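Local coordinates for ORC1-type DNA replication protein 2 (Aeropyrum pernix, PDB 1W5T) that binds DNA and takes part in the regulation of replication, as an ATP-binding AAA+ protein of the Cdc6/Orc family, at residues A[123-134]-A[171-180]. Sequence-based numbering, arbitrary orientation.
Sequences LDILKALVDNLY and IPSRDGVNRI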
ATOM      1  N   LEU A 123      22.571   7.577  14.858  1.00 30.16           N
ATOM      2  CA  LEU A 123      23.720   7.942  14.035  1.00 29.96           C
ATOM      3  C   LEU A 123      24.859   6.934  14.150  1.00 29.00           C
ATOM      4  O   LEU A 123      25.479   6.594  13.142  1.00 29.49           O
ATOM      5  CB  LEU A 123      24.218   9.356  14.406  1.00 31.00           C
ATOM      6  CG  LEU A 123      25.555   9.890  13.859  1.00 33.41           C
ATOM      7  CD1 LEU A 123      25.492  10.032  12.340  1.00 36.34           C
ATOM      8  CD2 LEU A 123      25.982  11.237  14.493  1.00 35.29           C
ATOM      9  N   ASP A 124      25.146   6.471  15.366  1.00 27.60           N
ATOM     10  CA  ASP A 124      26.311   5.620  15.611  1.00 26.86           C
ATOM     11  C   ASP A 124      26.088   4.242  14.995  1.00 25.57           C
ATOM     12  O   ASP A 124      27.012   3.653  14.417  1.00 24.65           O
ATOM     13  CB  ASP A 124      26.615   5.494  17.105  1.00 27.62           C
ATOM     14  CG  ASP A 124      27.376   6.693  17.672  1.00 31.32           C
ATOM     15  OD1 ASP A 124      27.415   7.807  17.077  1.00 32.86           O
ATOM     16  OD2 ASP A 124      27.975   6.609  18.772  1.00 38.36           O
ATOM     17  N   ILE A 125      24.850   3.764  15.075  1.00 23.54           N
ATOM     18  CA  ILE A 125      24.481   2.497  14.454  1.00 23.60           C
ATOM     19  C   ILE A 125      24.656   2.531  12.917  1.00 23.28           C
ATOM     20  O   ILE A 125      25.076   1.570  12.294  1.00 23.36           O
ATOM     21  CB  ILE A 125      23.026   2.084  14.802  1.00 22.86           C
ATOM     22  CG1 ILE A 125      22.800   1.961  16.321  1.00 21.79           C
ATOM     23  CG2 ILE A 125      22.692   0.772  14.095  1.00 22.37           C
ATOM     24  CD1 ILE A 125      21.313   1.655  16.712  1.00 19.16           C
ATOM     25  N   LEU A 126      24.306   3.664  12.345  1.00 23.08           N
ATOM     26  CA  LEU A 126      24.460   3.932  10.949  1.00 22.95           C
ATOM     27  C   LEU A 126      25.941   3.940  10.580  1.00 22.32           C
ATOM     28  O   LEU A 126      26.315   3.378   9.556  1.00 21.84           O
ATOM     29  CB  LEU A 126      23.781   5.266  10.633  1.00 23.12           C
ATOM     30  CG  LEU A 126      23.264   5.489   9.207  1.00 25.24           C
ATOM     31  CD1 LEU A 126      22.323   4.394   8.776  1.00 26.98           C
ATOM     32  CD2 LEU A 126      22.586   6.844   9.103  1.00 26.50           C
ATOM     33  N   LYS A 127      26.773   4.551  11.427  1.00 22.27           N
ATOM     34  CA  LYS A 127      28.236   4.534  11.230  1.00 22.09           C
ATOM     35  C   LYS A 127      28.790   3.125  11.222  1.00 20.63           C
ATOM     36  O   LYS A 127      29.567   2.827  10.345  1.00 20.59           O
ATOM     37  CB  LYS A 127      28.989   5.352  12.298  1.00 22.50           C
ATOM     38  CG  LYS A 127      28.708   6.839  12.275  1.00 25.66           C
ATOM     39  CD  LYS A 127      29.600   7.554  13.300  1.00 32.04           C
ATOM     40  CE  LYS A 127      29.107   8.967  13.630  1.00 36.07           C
ATOM     41  NZ  LYS A 127      28.710   9.063  15.095  1.00 39.27           N
ATOM     42  N   ALA A 128      28.405   2.289  12.193  1.00 19.57           N
ATOM     43  CA  ALA A 128      28.908   0.897  12.322  1.00 19.76           C
ATOM     44  C   ALA A 128      28.480   0.030  11.118  1.00 19.44           C
ATOM     45  O   ALA A 128      29.228  -0.844  10.630  1.00 19.45           O
ATOM     46  CB  ALA A 128      28.439   0.273  13.611  1.00 18.83           C
ATOM     47  N   LEU A 129      27.274   0.327  10.654  1.00 19.01           N
ATOM     48  CA  LEU A 129      26.689  -0.253   9.444  1.00 19.03           C
ATOM     49  C   LEU A 129      27.544   0.092   8.244  1.00 17.92           C
ATOM     50  O   LEU A 129      27.972  -0.807   7.520  1.00 17.71           O
ATOM     51  CB  LEU A 129      25.259   0.260   9.266  1.00 18.62           C
ATOM     52  CG  LEU A 129      24.127  -0.582   8.686  1.00 21.13           C
ATOM     53  CD1 LEU A 129      24.358  -2.097   8.713  1.00 19.39           C
ATOM     54  CD2 LEU A 129      22.785  -0.171   9.427  1.00 20.93           C
ATOM     55  N   VAL A 130      27.826   1.379   8.060  1.00 17.47           N
ATOM     56  CA  VAL A 130      28.702   1.829   6.986  1.00 17.81           C
ATOM     57  C   VAL A 130      30.075   1.163   7.051  1.00 18.25           C
ATOM     58  O   VAL A 130      30.559   0.678   6.051  1.00 18.84           O
ATOM     59  CB  VAL A 130      28.818   3.335   6.957  1.00 17.82           C
ATOM     60  CG1 VAL A 130      30.039   3.791   6.126  1.00 17.06           C
ATOM     61  CG2 VAL A 130      27.539   3.928   6.350  1.00 17.75           C
ATOM     62  N   ASP A 131      30.679   1.117   8.232  1.00 18.84           N
ATOM     63  CA  ASP A 131      31.931   0.405   8.430  1.00 19.70           C
ATOM     64  C   ASP A 131      31.892  -1.092   8.113  1.00 18.73           C
ATOM     65  O   ASP A 131      32.759  -1.565   7.369  1.00 18.89           O
ATOM     66  CB  ASP A 131      32.450   0.606   9.838  1.00 20.83           C
ATOM     67  CG  ASP A 131      33.825   1.170   9.838  1.00 26.09           C
ATOM     68  OD1 ASP A 131      34.053   2.088   9.019  1.00 31.35           O
ATOM     69  OD2 ASP A 131      34.742   0.746  10.603  1.00 30.15           O
ATOM     70  N   ASN A 132      30.905  -1.830   8.647  1.00 17.54           N
ATOM     71  CA  ASN A 132      30.772  -3.294   8.359  1.00 16.26           C
ATOM     72  C   ASN A 132      30.537  -3.585   6.871  1.00 14.78           C
ATOM     73  O   ASN A 132      31.037  -4.557   6.346  1.00 14.63           O
ATOM     74  CB  ASN A 132      29.631  -3.945   9.167  1.00 16.33           C
ATOM     75  CG  ASN A 132      29.994  -4.188  10.628  1.00 18.59           C
ATOM     76  OD1 ASN A 132      30.351  -5.303  11.023  1.00 18.65           O
ATOM     77  ND2 ASN A 132      29.885  -3.136  11.448  1.00 19.71           N
ATOM     78  N   LEU A 133      29.769  -2.739   6.195  1.00 13.97           N
ATOM     79  CA  LEU A 133      29.533  -2.913   4.757  1.00 13.29           C
ATOM     80  C   LEU A 133      30.840  -2.694   3.985  1.00 13.67           C
ATOM     81  O   LEU A 133      31.126  -3.388   2.993  1.00 14.39           O
ATOM     82  CB  LEU A 133      28.405  -2.002   4.252  1.00 12.01           C
ATOM     83  CG  LEU A 133      26.967  -2.379   4.702  1.00 11.10           C
ATOM     84  CD1 LEU A 133      26.026  -1.173   4.520  1.00  4.94           C
ATOM     85  CD2 LEU A 133      26.341  -3.675   3.981  1.00  5.88           C
ATOM     86  N   TYR A 134      31.653  -1.766   4.467  1.00 13.43           N
ATOM     87  CA  TYR A 134      32.968  -1.561   3.890  1.00 14.05           C
ATOM     88  C   TYR A 134      33.925  -2.751   4.212  1.00 14.07           C
ATOM     89  O   TYR A 134      34.609  -3.270   3.314  1.00 13.56           O
ATOM     90  CB  TYR A 134      33.535  -0.189   4.346  1.00 14.83           C
ATOM     91  CG  TYR A 134      35.029  -0.111   4.224  1.00 14.51           C
ATOM     92  CD1 TYR A 134      35.628   0.090   3.004  1.00 13.68           C
ATOM     93  CD2 TYR A 134      35.841  -0.326   5.325  1.00 15.11           C
ATOM     94  CE1 TYR A 134      37.029   0.113   2.887  1.00 13.99           C
ATOM     95  CE2 TYR A 134      37.231  -0.295   5.216  1.00 14.29           C
ATOM     96  CZ  TYR A 134      37.800  -0.073   4.011  1.00 13.73           C
ATOM     97  OH  TYR A 134      39.161  -0.081   3.905  1.00 16.84           O
ATOM     98  N   ILE A 171      27.694  10.500   6.438  1.00 32.87           N
ATOM     99  CA  ILE A 171      28.587   9.473   6.949  1.00 31.53           C
ATOM    100  C   ILE A 171      29.325   8.839   5.793  1.00 30.63           C
ATOM    101  O   ILE A 171      28.869   7.827   5.265  1.00 29.90           O
ATOM    102  CB  ILE A 171      27.820   8.422   7.776  1.00 31.46           C
ATOM    103  CG1 ILE A 171      26.981   9.107   8.850  1.00 31.63           C
ATOM    104  CG2 ILE A 171      28.793   7.434   8.422  1.00 31.79           C
ATOM    105  CD1 ILE A 171      25.982   8.212   9.495  1.00 33.43           C
ATOM    106  N   PRO A 172      30.454   9.441   5.398  1.00 30.40           N
ATOM    107  CA  PRO A 172      31.270   8.925   4.280  1.00 30.01           C
ATOM    108  C   PRO A 172      31.934   7.628   4.672  1.00 29.42           C
ATOM    109  O   PRO A 172      32.248   7.457   5.841  1.00 29.59           O
ATOM    110  CB  PRO A 172      32.319  10.027   4.057  1.00 29.90           C
ATOM    111  CG  PRO A 172      31.732  11.246   4.748  1.00 30.33           C
ATOM    112  CD  PRO A 172      31.034  10.673   5.972  1.00 30.73           C
ATOM    113  N   SER A 173      32.086   6.721   3.723  1.00 28.48           N
ATOM    114  CA  SER A 173      32.810   5.488   3.935  1.00 28.57           C
ATOM    115  C   SER A 173      34.335   5.732   3.896  1.00 28.57           C
ATOM    116  O   SER A 173      34.788   6.766   3.418  1.00 28.65           O
ATOM    117  CB  SER A 173      32.435   4.539   2.829  1.00 28.34           C
ATOM    118  OG  SER A 173      32.369   5.270   1.608  1.00 30.03           O
ATOM    119  N   ARG A 174      35.105   4.764   4.401  1.00 28.59           N
ATOM    120  CA  ARG A 174      36.568   4.829   4.440  1.00 28.05           C
ATOM    121  C   ARG A 174      37.161   4.953   3.062  1.00 27.50           C
ATOM    122  O   ARG A 174      38.084   5.719   2.863  1.00 28.37           O
ATOM    123  CB  ARG A 174      37.129   3.601   5.139  1.00 28.57           C
ATOM    124  CG  ARG A 174      37.712   3.927   6.485  1.00 30.08           C
ATOM    125  CD  ARG A 174      37.084   3.255   7.689  1.00 31.30           C
ATOM    126  NE  ARG A 174      37.970   3.650   8.742  1.00 34.92           N
ATOM    127  CZ  ARG A 174      37.715   4.181   9.917  1.00 36.10           C
ATOM    128  NH1 ARG A 174      36.490   4.350  10.408  1.00 36.31           N
ATOM    129  NH2 ARG A 174      38.775   4.525  10.626  1.00 36.89           N
ATOM    130  N   ASP A 175      36.608   4.205   2.102  1.00 26.75           N
ATOM    131  CA  ASP A 175      37.065   4.229   0.713  1.00 25.00           C
ATOM    132  C   ASP A 175      36.193   5.052  -0.252  1.00 23.82           C
ATOM    133  O   ASP A 175      36.401   4.985  -1.439  1.00 23.13           O
ATOM    134  CB  ASP A 175      37.166   2.787   0.210  1.00 24.99           C
ATOM    135  CG  ASP A 175      35.808   2.082   0.165  1.00 25.48           C
ATOM    136  OD1 ASP A 175      34.825   2.666   0.656  1.00 23.54           O
ATOM    137  OD2 ASP A 175      35.624   0.971  -0.354  1.00 24.61           O
ATOM    138  N   GLY A 176      35.192   5.777   0.253  1.00 23.42           N
ATOM    139  CA  GLY A 176      34.303   6.579  -0.585  1.00 22.37           C
ATOM    140  C   GLY A 176      33.318   5.834  -1.492  1.00 21.85           C
ATOM    141  O   GLY A 176      32.771   6.424  -2.451  1.00 21.76           O
ATOM    142  N   VAL A 177      33.121   4.539  -1.225  1.00 20.58           N
ATOM    143  CA  VAL A 177      32.125   3.745  -1.933  1.00 19.92           C
ATOM    144  C   VAL A 177      30.783   3.816  -1.147  1.00 18.89           C
ATOM    145  O   VAL A 177      30.703   3.378   0.007  1.00 18.22           O
ATOM    146  CB  VAL A 177      32.610   2.260  -2.153  1.00 20.25           C
ATOM    147  CG1 VAL A 177      31.617   1.450  -2.938  1.00 20.84           C
ATOM    148  CG2 VAL A 177      33.941   2.205  -2.922  1.00 21.85           C
ATOM    149  N   ASN A 178      29.763   4.423  -1.761  1.00 18.11           N
ATOM    150  CA  ASN A 178      28.386   4.449  -1.238  1.00 17.17           C
ATOM    151  C   ASN A 178      27.782   3.041  -1.274  1.00 16.77           C
ATOM    152  O   ASN A 178      27.719   2.422  -2.357  1.00 16.30           O
ATOM    153  CB  ASN A 178      27.527   5.377  -2.089  1.00 16.91           C
ATOM    154  CG  ASN A 178      28.033   6.839  -2.087  1.00 18.64           C
ATOM    155  OD1 ASN A 178      28.810   7.252  -1.226  1.00 20.36           O
ATOM    156  ND2 ASN A 178      27.590   7.607  -3.052  1.00 16.15           N
ATOM    157  N   ARG A 179      27.307   2.534  -0.131  1.00 15.72           N
ATOM    158  CA  ARG A 179      26.870   1.131  -0.083  1.00 15.92           C
ATOM    159  C   ARG A 179      25.477   0.892   0.471  1.00 15.72           C
ATOM    160  O   ARG A 179      25.154  -0.235   0.835  1.00 16.25           O
ATOM    161  CB  ARG A 179      27.869   0.292   0.727  1.00 16.43           C
ATOM    162  CG  ARG A 179      29.314   0.493   0.354  1.00 15.94           C
ATOM    163  CD  ARG A 179      30.185  -0.548   0.991  1.00 18.80           C
ATOM    164  NE  ARG A 179      31.549  -0.475   0.538  1.00 17.57           N
ATOM    165  CZ  ARG A 179      32.132  -1.261  -0.329  1.00 20.35           C
ATOM    166  NH1 ARG A 179      31.510  -2.284  -0.933  1.00 20.32           N
ATOM    167  NH2 ARG A 179      33.407  -1.001  -0.593  1.00 22.07           N
ATOM    168  N   ILE A 180      24.661   1.939   0.538  1.00 15.42           N
ATOM    169  CA  ILE A 180      23.293   1.831   1.077  1.00 14.98           C
ATOM    170  C   ILE A 180      22.313   2.557   0.165  1.00 14.80           C
ATOM    171  O   ILE A 180      22.482   3.754  -0.095  1.00 15.91           O
ATOM    172  CB  ILE A 180      23.161   2.439   2.497  1.00 14.35           C
ATOM    173  CG1 ILE A 180      24.177   1.851   3.468  1.00 13.14           C
ATOM    174  CG2 ILE A 180      21.767   2.120   3.065  1.00 14.49           C
ATOM    175  CD1 ILE A 180      24.115   2.506   4.796  1.00 12.09           C
TER
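Leu123 touches the end of Ile171 methyl to methyl, CD1 to CD1. Leu126 reaches the same Ile171 CD1 with its CD2, 3.7 Å away. Lys127 lays its CG against the other branch, Ile171 CG2. Val130 divides its two methyls. CG1 stands anti to the backbone N (chi1 163°) and meets Ser173 CA at 3.9 Å, while CG2 meets Ile180 CD1. Asp131 OD1 forms a long salt bridge to Arg174 NH1 at 3.6 Å, the carboxylate and guanidinium planes 70° apart. Helix 122-136 is here packed against the loop that leads into strand 180-186 of the parallel sheet in the AAA+ domain, away from the nucleotide. Leu133 CD1 packs on Ile180 CG1, and Leu133 O lies over one face of the Arg179 guanidinium. Tyr134 takes Arg174 CB over the centre of one ring face, a CH-pi contact of 3.9 Å to the centroid. At the ring edge, in plane, sits Asp175 OD2. Arg179 NH2 donates to the syn lone pair of Asp175 OD2 at 3.0 Å, a hydrogen bond within a salt bridge. An alanine in place of Arg179 would probably leave Asp175 without its salt-bridge mate and open a gap beside Leu133.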